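Local structure of MGS-M5 (Unidentified, 4Q3N) at residues Q159-I163 against M201-S205. The protein probably catalyses the NAD-dependent interconversion of L-lactate and pyruvate. Numbering follows the deposited sequence.
Sequences QYIHI and MDEIS. With NA (sodium ion), chain B.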
loop_
_atom_site.group_PDB
_atom_site.type_symbol
_atom_site.label_atom_id
_atom_site.label_comp_id
_atom_site.label_asym_id
_atom_site.label_seq_id
_atom_site.Cartn_x
_atom_site.Cartn_y
_atom_site.Cartn_z
ATOM N N GLN A 159 19.561 14.784 4.596
ATOM C CA GLN A 159 20.728 14.732 3.757
ATOM C C GLN A 159 22.036 14.960 4.532
ATOM O O GLN A 159 23.095 14.530 4.068
ATOM C CB GLN A 159 20.614 15.765 2.581
ATOM C CG GLN A 159 19.463 15.467 1.641
ATOM C CD GLN A 159 19.401 14.018 1.189
ATOM O OE1 GLN A 159 20.087 13.642 0.253
ATOM N NE2 GLN A 159 18.546 13.197 1.842
ATOM N N TYR A 160 22.001 15.686 5.646
ATOM C CA TYR A 160 23.214 15.809 6.483
ATOM C C TYR A 160 23.476 14.516 7.298
ATOM O O TYR A 160 24.590 14.001 7.349
ATOM C CB TYR A 160 23.101 16.985 7.488
ATOM C CG TYR A 160 23.360 18.306 6.800
ATOM C CD1 TYR A 160 22.352 18.921 6.083
ATOM C CD2 TYR A 160 24.624 18.913 6.850
ATOM C CE1 TYR A 160 22.582 20.129 5.402
ATOM C CE2 TYR A 160 24.867 20.111 6.141
ATOM C CZ TYR A 160 23.824 20.707 5.448
ATOM O OH TYR A 160 23.998 21.904 4.774
ATOM N N ILE A 161 22.442 14.018 7.950
ATOM C CA ILE A 161 22.676 12.961 8.952
ATOM C C ILE A 161 22.367 11.558 8.449
ATOM O O ILE A 161 22.578 10.579 9.181
ATOM C CB ILE A 161 21.855 13.230 10.223
ATOM C CG1 ILE A 161 20.357 13.311 9.899
ATOM C CG2 ILE A 161 22.276 14.591 10.841
ATOM C CD1 ILE A 161 19.460 13.320 11.152
ATOM N N HIS A 162 21.911 11.460 7.205
ATOM C CA HIS A 162 21.661 10.162 6.550
ATOM C C HIS A 162 20.723 9.288 7.416
ATOM O O HIS A 162 21.021 8.110 7.679
ATOM C CB HIS A 162 22.983 9.438 6.294
ATOM C CG HIS A 162 23.971 10.295 5.560
ATOM N ND1 HIS A 162 25.201 10.639 6.085
ATOM C CD2 HIS A 162 23.869 10.945 4.373
ATOM C CE1 HIS A 162 25.835 11.427 5.225
ATOM N NE2 HIS A 162 25.047 11.629 4.182
ATOM N N ILE A 163 19.620 9.896 7.832
ATOM C CA ILE A 163 18.514 9.214 8.568
ATOM C C ILE A 163 17.227 9.415 7.728
ATOM O O ILE A 163 17.026 10.500 7.164
ATOM C CB ILE A 163 18.312 9.836 9.993
ATOM C CG1 ILE A 163 19.572 9.677 10.853
ATOM C CG2 ILE A 163 16.988 9.270 10.722
ATOM C CD1 ILE A 163 19.922 8.224 11.135
ATOM N N MET A 201 27.079 13.834 16.224
ATOM C CA MET A 201 27.382 13.552 14.844
ATOM C C MET A 201 28.272 14.632 14.234
ATOM O O MET A 201 27.879 15.796 14.175
ATOM C CB MET A 201 26.070 13.451 14.022
ATOM C CG MET A 201 25.092 12.369 14.584
ATOM S SD MET A 201 23.843 12.101 13.324
ATOM C CE MET A 201 24.785 10.922 12.331
ATOM N N ASP A 202 29.414 14.226 13.716
ATOM C CA ASP A 202 30.255 15.133 12.923
ATOM C C ASP A 202 29.559 15.612 11.670
ATOM O O ASP A 202 29.944 16.642 11.129
ATOM C CB ASP A 202 31.540 14.449 12.544
ATOM C CG ASP A 202 32.470 14.292 13.747
ATOM O OD1 ASP A 202 32.336 15.102 14.691
ATOM O OD2 ASP A 202 33.303 13.358 13.767
ATOM N N GLU A 203 28.534 14.865 11.239
ATOM C CA GLU A 203 27.757 15.158 10.030
ATOM C C GLU A 203 26.956 16.467 10.065
ATOM O O GLU A 203 26.530 16.942 9.029
ATOM C CB GLU A 203 26.768 14.016 9.749
ATOM C CG GLU A 203 27.418 12.732 9.233
ATOM C CD GLU A 203 27.999 11.814 10.341
ATOM O OE1 GLU A 203 28.025 12.193 11.534
ATOM O OE2 GLU A 203 28.441 10.700 9.995
ATOM N N ILE A 204 26.666 17.006 11.246
ATOM C CA ILE A 204 25.817 18.199 11.314
ATOM C C ILE A 204 26.301 19.132 12.433
ATOM O O ILE A 204 26.644 18.699 13.532
ATOM C CB ILE A 204 24.321 17.849 11.476
ATOM C CG1 ILE A 204 23.442 19.080 11.229
ATOM C CG2 ILE A 204 24.012 17.150 12.838
ATOM C CD1 ILE A 204 21.971 18.704 10.824
ATOM N N SER A 205 26.391 20.422 12.099
ATOM C CA SER A 205 26.887 21.421 13.041
ATOM C C SER A 205 25.892 22.571 13.173
ATOM O O SER A 205 24.955 22.696 12.384
ATOM C CB SER A 205 28.259 21.981 12.598
ATOM O OG SER A 205 29.244 20.973 12.457
HETATM NA NA NA B . 28.226 18.087 15.022
HETATM O O HOH W 1 26.205 9.280 8.717
HETATM O O HOH W 2 30.250 16.864 16.293
HETATM O O HOH W 3 29.922 18.882 13.477
HETATM O O HOH W 4 29.026 20.032 16.044
#
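A sodium-binding type I beta turn, Met201 to Ile204, packs against the C-terminal end of helix 147-161 in the alpha/beta C-terminal domain of this lactate dehydrogenase, with Ile161 meeting Met201 and Ile204. The turn's carbonyls Met201 O and Ile204 O face the sodium ion, the latter at 2.3 Å; Ile198 O and three waters complete the site. The apolar side chains turn to the helix instead. Branched Ile161 suits the buried junction, since its CG2 fills the angle between two partners, 3.7 Å from Ile204 CG2 and 3.8 Å from Met201 SD. The flexible Met201 chain, bent at its last torsion (chi3 84°), crosses Ile161 at about a right angle and brings CE near Ile161 O. Ile204 sends CG1 anti to its backbone N (chi1 -167°), which carries CD1 to 3.9 Å from Tyr160 CB. Beyond, Tyr160 reaches helix 206-227, where its OH makes a weak hydrogen bond with His211 ND1, a use for a ring with a polar end at a partly exposed site. The methylenes of Glu203 lie against the helix end, CB 3.2 Å from Tyr160 O, while its chain, bent at chi2 (83°), carries the carboxylate to water 1. This water bridges Glu203 and His162: it donates to Glu203 OE2 at 2.9 Å and lies at the edge of the His162 ring, in its plane, 3.1 Å from His162 ND1.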